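Local coordinates for putative pyrazinamidase/nicotinamidase (Streptococcus mutans, PDB 3S2S), which probably hydrolyses nicotinamide and its analogue pyrazinamide as a zinc-containing member of the isochorismatase family, at residues S36-F48 / A75-D87. Sequence-based numbering, arbitrary orientation.
Sequences SKALISIDYTYDF and AYDNGDYIFFTID. With ZN (zinc ion), chain E; CAD (cacodylic acid), chain F.
D43 OD1 accepts the backbone N-H of D87 at 2.7 Å, in a nearly straight bond (178°) that prolongs the ladder of strands 37-42 and 81-87 by a side chain. The ladder itself, all backbone bonds, runs from Y81 N-K37 O to D43 N-T85 O. In its closely packed middle, L39 CD1 lies 3.7 Å from A75 CB, and I82 CD1 reaches L39 CB. With chi1 at -173°, S41 turns OG away from its backbone N and against CD1 (3.5 Å) and CE1 of F84. On the other face of the sheet, I40 CD1 and A38 CB meet the F83 ring obliquely, and T85 OG1 is buried without a hydrogen-bond partner. These neighbouring strands of the parallel isochorismatase-fold sheet are joined through helix 65-77 in a beta-alpha-beta crossover; the zinc site and cacodylic acid pocket lie at their C-terminal ends. D87 OD2 binds zinc at 2.0 Å with H89, E98, H105 and two waters; K137 bridges the carboxylates of D43 and D87. C1 of the cacodylic acid lies 3.3 Å above the centre of the F48 ring, whose edge faces D87 OD2. The N-terminal end is the solvent side: S36 is exposed, K37, D80 and Y81 partly so. K37 CB brushes D80 OD1 at 3.5 Å, its extended chain leading away to an NZ-E186 salt bridge; one water bridges S36 OG and Y81 OH, and R155 is another polar partner of S36.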
ATOM      1  N   SER A  36      -3.112  13.753  17.884  1.00 52.48           N
ATOM      2  CA  SER A  36      -2.046  12.843  18.301  1.00 43.78           C
ATOM      3  C   SER A  36      -0.767  13.063  17.497  1.00 29.01           C
ATOM      4  O   SER A  36      -0.826  13.289  16.254  1.00 31.06           O
ATOM      5  CB  SER A  36      -2.511  11.384  18.182  1.00 48.42           C
ATOM      6  OG  SER A  36      -3.521  11.103  19.138  1.00 55.41           O
ATOM      7  N   LYS A  37       0.373  13.061  18.198  1.00 34.98           N
ATOM      8  CA  LYS A  37       1.695  13.088  17.543  1.00 26.41           C
ATOM      9  C   LYS A  37       2.474  11.819  17.836  1.00 23.08           C
ATOM     10  O   LYS A  37       2.307  11.203  18.889  1.00 21.88           O
ATOM     11  CB  LYS A  37       2.556  14.272  17.992  1.00 31.19           C
ATOM     12  CG  LYS A  37       2.280  15.592  17.285  1.00 37.69           C
ATOM     13  CD  LYS A  37       3.462  16.552  17.481  1.00 32.66           C
ATOM     14  CE  LYS A  37       3.125  17.955  17.021  1.00 40.48           C
ATOM     15  NZ  LYS A  37       4.234  18.879  17.394  1.00 37.91           N
ATOM     16  N   ALA A  38       3.326  11.431  16.897  1.00 17.86           N
ATOM     17  CA  ALA A  38       4.222  10.305  17.134  1.00 16.06           C
ATOM     18  C   ALA A  38       5.627  10.678  16.791  1.00 17.83           C
ATOM     19  O   ALA A  38       5.873  11.243  15.736  1.00 22.55           O
ATOM     20  CB  ALA A  38       3.806   9.103  16.289  1.00 21.50           C
ATOM     21  N   LEU A  39       6.548  10.329  17.681  1.00 16.99           N
ATOM     22  CA  LEU A  39       7.960  10.547  17.427  1.00 16.19           C
ATOM     23  C   LEU A  39       8.547   9.246  16.886  1.00 16.81           C
ATOM     24  O   LEU A  39       8.345   8.185  17.469  1.00 19.53           O
ATOM     25  CB  LEU A  39       8.678  11.034  18.701  1.00 16.38           C
ATOM     26  CG  LEU A  39      10.155  11.331  18.411  1.00 22.84           C
ATOM     27  CD1 LEU A  39      10.603  12.615  19.109  1.00 23.45           C
ATOM     28  CD2 LEU A  39      11.065  10.133  18.692  1.00 22.56           C
ATOM     29  N   ILE A  40       9.227   9.330  15.742  1.00 14.31           N
ATOM     30  CA  ILE A  40       9.828   8.142  15.120  1.00 13.76           C
ATOM     31  C   ILE A  40      11.325   8.198  15.387  1.00 18.07           C
ATOM     32  O   ILE A  40      11.949   9.201  15.080  1.00 17.36           O
ATOM     33  CB  ILE A  40       9.564   8.077  13.586  1.00 15.88           C
ATOM     34  CG1 ILE A  40       8.109   8.413  13.243  1.00 16.30           C
ATOM     35  CG2 ILE A  40       9.904   6.669  13.040  1.00 15.81           C
ATOM     36  CD1 ILE A  40       7.078   7.558  13.973  1.00 20.24           C
ATOM     37  N   SER A  41      11.881   7.143  15.998  1.00 14.84           N
ATOM     38  CA  SER A  41      13.309   7.079  16.343  1.00 17.09           C
ATOM     39  C   SER A  41      13.975   6.117  15.381  1.00 16.40           C
ATOM     40  O   SER A  41      13.826   4.894  15.499  1.00 16.41           O
ATOM     41  CB  SER A  41      13.505   6.620  17.789  1.00 17.84           C
ATOM     42  OG  SER A  41      14.878   6.716  18.170  1.00 17.72           O
ATOM     43  N   ILE A  42      14.681   6.671  14.400  1.00 15.64           N
ATOM     44  CA  ILE A  42      15.106   5.852  13.264  1.00 16.55           C
ATOM     45  C   ILE A  42      16.567   5.421  13.369  1.00 17.42           C
ATOM     46  O   ILE A  42      17.474   6.247  13.275  1.00 17.71           O
ATOM     47  CB  ILE A  42      14.886   6.598  11.947  1.00 14.44           C
ATOM     48  CG1 ILE A  42      13.433   7.085  11.849  1.00 15.26           C
ATOM     49  CG2 ILE A  42      15.255   5.717  10.725  1.00 16.93           C
ATOM     50  CD1 ILE A  42      13.214   7.986  10.649  1.00 19.30           C
ATOM     51  N   ASP A  43      16.778   4.123  13.585  1.00 15.05           N
ATOM     52  CA  ASP A  43      18.111   3.489  13.454  1.00 15.18           C
ATOM     53  C   ASP A  43      19.236   4.080  14.264  1.00 18.07           C
ATOM     54  O   ASP A  43      20.385   4.034  13.821  1.00 18.49           O
ATOM     55  CB  ASP A  43      18.545   3.459  11.979  1.00 16.37           C
ATOM     56  CG  ASP A  43      17.813   2.388  11.175  1.00 25.31           C
ATOM     57  OD1 ASP A  43      17.480   1.361  11.778  1.00 27.99           O
ATOM     58  OD2 ASP A  43      17.624   2.580   9.954  1.00 29.63           O
ATOM     59  N   TYR A  44      18.938   4.625  15.438  1.00 17.35           N
ATOM     60  CA  TYR A  44      19.999   5.220  16.246  1.00 18.00           C
ATOM     61  C   TYR A  44      20.722   4.149  17.061  1.00 17.28           C
ATOM     62  O   TYR A  44      20.672   4.120  18.305  1.00 21.56           O
ATOM     63  CB  TYR A  44      19.475   6.373  17.119  1.00 16.96           C
ATOM     64  CG  TYR A  44      20.606   7.279  17.532  1.00 18.07           C
ATOM     65  CD1 TYR A  44      21.219   8.114  16.597  1.00 19.52           C
ATOM     66  CD2 TYR A  44      21.088   7.265  18.838  1.00 18.63           C
ATOM     67  CE1 TYR A  44      22.301   8.928  16.966  1.00 18.76           C
ATOM     68  CE2 TYR A  44      22.161   8.082  19.221  1.00 18.62           C
ATOM     69  CZ  TYR A  44      22.750   8.906  18.278  1.00 21.48           C
ATOM     70  OH  TYR A  44      23.825   9.697  18.659  1.00 21.24           O
ATOM     71  N   THR A  45      21.385   3.245  16.341  1.00 17.31           N
ATOM     72  CA  THR A  45      21.989   2.081  16.977  1.00 20.50           C
ATOM     73  C   THR A  45      23.512   2.086  16.878  1.00 22.70           C
ATOM     74  O   THR A  45      24.123   2.870  16.135  1.00 21.65           O
ATOM     75  CB  THR A  45      21.491   0.769  16.332  1.00 22.25           C
ATOM     76  OG1 THR A  45      21.926   0.726  14.966  1.00 23.82           O
ATOM     77  CG2 THR A  45      19.949   0.653  16.404  1.00 22.42           C
ATOM     78  N   TYR A  46      24.128   1.185  17.633  1.00 20.47           N
ATOM     79  CA  TYR A  46      25.584   1.087  17.640  1.00 23.23           C
ATOM     80  C   TYR A  46      26.207   0.951  16.255  1.00 25.13           C
ATOM     81  O   TYR A  46      27.189   1.631  15.940  1.00 23.18           O
ATOM     82  CB  TYR A  46      26.035  -0.043  18.563  1.00 24.64           C
ATOM     83  CG  TYR A  46      26.319   0.454  19.964  1.00 25.74           C
ATOM     84  CD1 TYR A  46      25.286   0.892  20.798  1.00 28.04           C
ATOM     85  CD2 TYR A  46      27.617   0.489  20.451  1.00 28.68           C
ATOM     86  CE1 TYR A  46      25.542   1.363  22.076  1.00 32.24           C
ATOM     87  CE2 TYR A  46      27.887   0.959  21.738  1.00 35.13           C
ATOM     88  CZ  TYR A  46      26.853   1.387  22.546  1.00 35.33           C
ATOM     89  OH  TYR A  46      27.135   1.849  23.822  1.00 35.90           O
ATOM     90  N   ASP A  47      25.654   0.087  15.407  1.00 24.00           N
ATOM     91  CA  ASP A  47      26.255  -0.071  14.076  1.00 26.23           C
ATOM     92  C   ASP A  47      26.225   1.180  13.206  1.00 24.18           C
ATOM     93  O   ASP A  47      27.067   1.339  12.315  1.00 26.99           O
ATOM     94  CB  ASP A  47      25.648  -1.254  13.315  1.00 25.23           C
ATOM     95  CG  ASP A  47      26.332  -2.568  13.652  1.00 27.78           C
ATOM     96  OD1 ASP A  47      27.499  -2.534  14.123  1.00 27.25           O
ATOM     97  OD2 ASP A  47      25.700  -3.618  13.462  1.00 24.75           O
ATOM     98  N   PHE A  48      25.282   2.081  13.467  1.00 22.54           N
ATOM     99  CA  PHE A  48      25.193   3.315  12.692  1.00 20.89           C
ATOM    100  C   PHE A  48      25.863   4.524  13.336  1.00 21.93           C
ATOM    101  O   PHE A  48      26.011   5.560  12.687  1.00 25.73           O
ATOM    102  CB  PHE A  48      23.735   3.659  12.401  1.00 21.21           C
ATOM    103  CG  PHE A  48      23.106   2.756  11.382  1.00 20.93           C
ATOM    104  CD1 PHE A  48      23.579   2.729  10.080  1.00 31.80           C
ATOM    105  CD2 PHE A  48      22.049   1.929  11.725  1.00 23.31           C
ATOM    106  CE1 PHE A  48      22.992   1.889   9.124  1.00 30.69           C
ATOM    107  CE2 PHE A  48      21.460   1.091  10.775  1.00 22.80           C
ATOM    108  CZ  PHE A  48      21.944   1.077   9.479  1.00 23.68           C
ATOM    109  N   ALA A  75       9.060  14.396  24.007  1.00 24.01           N
ATOM    110  CA  ALA A  75       7.881  13.975  23.252  1.00 22.31           C
ATOM    111  C   ALA A  75       7.043  13.061  24.121  1.00 22.00           C
ATOM    112  O   ALA A  75       5.817  13.201  24.184  1.00 26.27           O
ATOM    113  CB  ALA A  75       8.287  13.254  21.977  1.00 21.14           C
ATOM    114  N   TYR A  76       7.708  12.137  24.813  1.00 23.74           N
ATOM    115  CA  TYR A  76       7.003  11.192  25.669  1.00 25.80           C
ATOM    116  C   TYR A  76       6.293  11.915  26.816  1.00 26.52           C
ATOM    117  O   TYR A  76       5.136  11.612  27.118  1.00 30.20           O
ATOM    118  CB  TYR A  76       7.943  10.128  26.219  1.00 25.70           C
ATOM    119  CG  TYR A  76       7.271   9.192  27.193  1.00 27.64           C
ATOM    120  CD1 TYR A  76       6.574   8.070  26.741  1.00 28.12           C
ATOM    121  CD2 TYR A  76       7.307   9.438  28.561  1.00 33.29           C
ATOM    122  CE1 TYR A  76       5.950   7.205  27.629  1.00 28.01           C
ATOM    123  CE2 TYR A  76       6.681   8.582  29.451  1.00 34.52           C
ATOM    124  CZ  TYR A  76       6.006   7.471  28.975  1.00 35.06           C
ATOM    125  OH  TYR A  76       5.386   6.614  29.849  1.00 36.25           O
ATOM    126  N   ASP A  77       6.983  12.870  27.432  1.00 27.40           N
ATOM    127  CA  ASP A  77       6.399  13.684  28.511  1.00 29.67           C
ATOM    128  C   ASP A  77       5.193  14.478  28.013  1.00 32.42           C
ATOM    129  O   ASP A  77       4.249  14.733  28.767  1.00 33.23           O
ATOM    130  CB  ASP A  77       7.430  14.651  29.102  1.00 32.28           C
ATOM    131  CG  ASP A  77       8.517  13.948  29.897  1.00 33.54           C
ATOM    132  OD1 ASP A  77       8.384  12.736  30.186  1.00 34.36           O
ATOM    133  OD2 ASP A  77       9.513  14.630  30.247  1.00 36.09           O
ATOM    134  N   ASN A  78       5.228  14.870  26.741  1.00 29.54           N
ATOM    135  CA  ASN A  78       4.142  15.639  26.153  1.00 29.40           C
ATOM    136  C   ASN A  78       2.935  14.787  25.779  1.00 34.29           C
ATOM    137  O   ASN A  78       1.926  15.320  25.320  1.00 37.76           O
ATOM    138  CB  ASN A  78       4.624  16.406  24.919  1.00 34.28           C
ATOM    139  CG  ASN A  78       5.481  17.601  25.274  1.00 43.36           C
ATOM    140  OD1 ASN A  78       5.660  17.922  26.445  1.00 46.49           O
ATOM    141  ND2 ASN A  78       6.009  18.274  24.255  1.00 45.97           N
ATOM    142  N   GLY A  79       3.051  13.472  25.953  1.00 30.50           N
ATOM    143  CA  GLY A  79       1.961  12.557  25.639  1.00 31.35           C
ATOM    144  C   GLY A  79       2.024  11.881  24.272  1.00 31.60           C
ATOM    145  O   GLY A  79       1.039  11.275  23.827  1.00 31.71           O
ATOM    146  N   ASP A  80       3.167  11.978  23.602  1.00 25.29           N
ATOM    147  CA  ASP A  80       3.281  11.462  22.240  1.00 23.65           C
ATOM    148  C   ASP A  80       3.543   9.964  22.279  1.00 23.36           C
ATOM    149  O   ASP A  80       3.980   9.429  23.286  1.00 29.07           O
ATOM    150  CB  ASP A  80       4.403  12.162  21.472  1.00 26.89           C
ATOM    151  CG  ASP A  80       4.125  13.646  21.231  1.00 31.39           C
ATOM    152  OD1 ASP A  80       2.969  14.095  21.414  1.00 33.83           O
ATOM    153  OD2 ASP A  80       5.070  14.352  20.820  1.00 32.24           O
ATOM    154  N   TYR A  81       3.274   9.295  21.166  1.00 21.43           N
ATOM    155  CA  TYR A  81       3.674   7.903  20.987  1.00 19.66           C
ATOM    156  C   TYR A  81       5.108   7.883  20.491  1.00 22.20           C
ATOM    157  O   TYR A  81       5.520   8.788  19.751  1.00 22.85           O
ATOM    158  CB  TYR A  81       2.753   7.251  19.951  1.00 16.47           C
ATOM    159  CG  TYR A  81       1.301   7.323  20.400  1.00 21.66           C
ATOM    160  CD1 TYR A  81       0.811   6.435  21.359  1.00 18.82           C
ATOM    161  CD2 TYR A  81       0.445   8.279  19.885  1.00 21.05           C
ATOM    162  CE1 TYR A  81      -0.501   6.505  21.786  1.00 23.02           C
ATOM    163  CE2 TYR A  81      -0.877   8.352  20.302  1.00 20.52           C
ATOM    164  CZ  TYR A  81      -1.333   7.459  21.251  1.00 23.33           C
ATOM    165  OH  TYR A  81      -2.635   7.526  21.667  1.00 24.96           O
ATOM    166  N   ILE A  82       5.865   6.859  20.884  1.00 16.98           N
ATOM    167  CA  ILE A  82       7.274   6.765  20.502  1.00 17.19           C
ATOM    168  C   ILE A  82       7.506   5.457  19.774  1.00 16.79           C
ATOM    169  O   ILE A  82       7.178   4.397  20.312  1.00 19.53           O
ATOM    170  CB  ILE A  82       8.192   6.744  21.744  1.00 16.45           C
ATOM    171  CG1 ILE A  82       7.879   7.891  22.724  1.00 22.71           C
ATOM    172  CG2 ILE A  82       9.677   6.727  21.310  1.00 19.70           C
ATOM    173  CD1 ILE A  82       8.106   9.304  22.165  1.00 25.73           C
ATOM    174  N   PHE A  83       8.033   5.521  18.549  1.00 15.08           N
ATOM    175  CA  PHE A  83       8.266   4.311  17.747  1.00 16.45           C
ATOM    176  C   PHE A  83       9.741   4.180  17.402  1.00 18.14           C
ATOM    177  O   PHE A  83      10.277   5.000  16.648  1.00 19.22           O
ATOM    178  CB  PHE A  83       7.472   4.371  16.435  1.00 15.73           C
ATOM    179  CG  PHE A  83       5.985   4.259  16.622  1.00 17.12           C
ATOM    180  CD1 PHE A  83       5.357   3.022  16.475  1.00 17.32           C
ATOM    181  CD2 PHE A  83       5.216   5.372  16.952  1.00 16.32           C
ATOM    182  CE1 PHE A  83       3.979   2.889  16.652  1.00 16.64           C
ATOM    183  CE2 PHE A  83       3.827   5.245  17.121  1.00 17.28           C
ATOM    184  CZ  PHE A  83       3.217   4.014  16.974  1.00 19.46           C
ATOM    185  N   PHE A  84      10.398   3.163  17.953  1.00 15.79           N
ATOM    186  CA  PHE A  84      11.768   2.828  17.553  1.00 15.58           C
ATOM    187  C   PHE A  84      11.696   1.937  16.320  1.00 20.89           C
ATOM    188  O   PHE A  84      11.184   0.821  16.391  1.00 21.94           O
ATOM    189  CB  PHE A  84      12.525   2.137  18.695  1.00 16.01           C
ATOM    190  CG  PHE A  84      12.784   3.057  19.863  1.00 16.02           C
ATOM    191  CD1 PHE A  84      13.918   3.839  19.889  1.00 16.82           C
ATOM    192  CD2 PHE A  84      11.872   3.158  20.901  1.00 18.32           C
ATOM    193  CE1 PHE A  84      14.156   4.701  20.930  1.00 18.93           C
ATOM    194  CE2 PHE A  84      12.098   4.025  21.962  1.00 21.96           C
ATOM    195  CZ  PHE A  84      13.262   4.794  21.977  1.00 21.61           C
ATOM    196  N   THR A  85      12.195   2.434  15.192  1.00 14.59           N
ATOM    197  CA  THR A  85      12.048   1.693  13.936  1.00 12.41           C
ATOM    198  C   THR A  85      13.459   1.364  13.490  1.00 17.90           C
ATOM    199  O   THR A  85      14.238   2.242  13.107  1.00 17.12           O
ATOM    200  CB  THR A  85      11.269   2.517  12.900  1.00 14.70           C
ATOM    201  OG1 THR A  85      11.983   3.730  12.608  1.00 16.47           O
ATOM    202  CG2 THR A  85       9.881   2.834  13.451  1.00 16.23           C
ATOM    203  N   ILE A  86      13.793   0.082  13.604  1.00 14.77           N
ATOM    204  CA  ILE A  86      15.187  -0.333  13.656  1.00 17.10           C
ATOM    205  C   ILE A  86      15.499  -1.434  12.665  1.00 17.93           C
ATOM    206  O   ILE A  86      14.922  -2.522  12.727  1.00 16.61           O
ATOM    207  CB  ILE A  86      15.540  -0.880  15.063  1.00 15.94           C
ATOM    208  CG1 ILE A  86      15.115   0.110  16.156  1.00 17.05           C
ATOM    209  CG2 ILE A  86      17.027  -1.244  15.156  1.00 16.41           C
ATOM    210  CD1 ILE A  86      15.886   1.453  16.164  1.00 18.55           C
ATOM    211  N   ASP A  87      16.460  -1.150  11.787  1.00 17.10           N
ATOM    212  CA  ASP A  87      16.954  -2.134  10.834  1.00 17.67           C
ATOM    213  C   ASP A  87      17.262  -3.445  11.560  1.00 19.47           C
ATOM    214  O   ASP A  87      17.902  -3.448  12.617  1.00 18.59           O
ATOM    215  CB  ASP A  87      18.264  -1.619  10.259  1.00 22.71           C
ATOM    216  CG  ASP A  87      18.212  -1.364   8.781  1.00 32.48           C
ATOM    217  OD1 ASP A  87      17.109  -1.144   8.196  1.00 27.24           O
ATOM    218  OD2 ASP A  87      19.322  -1.346   8.215  1.00 28.42           O
TER
HETATM  219 ZN    ZN E 184      20.014  -1.796   6.355  0.80 25.46          ZN
HETATM  220 AS   CAD F 185      19.811   4.298   7.202  0.80 24.59          AS
HETATM  221  C1  CAD F 185      20.234   3.964   9.075  1.00 19.95           C
HETATM  222  C2  CAD F 185      20.909   3.162   6.010  1.00 26.46           C
HETATM  223  O1  CAD F 185      19.806   5.885   6.810  1.00 32.58           O
HETATM  224  O   HOH W   1      -4.367   8.930  20.313  1.00 37.24           O
HETATM  225  O   HOH W   2      17.911  -1.250   5.754  1.00 27.28           O
HETATM  226  O   HOH W   3      20.437   0.269   5.971  1.00 35.79           O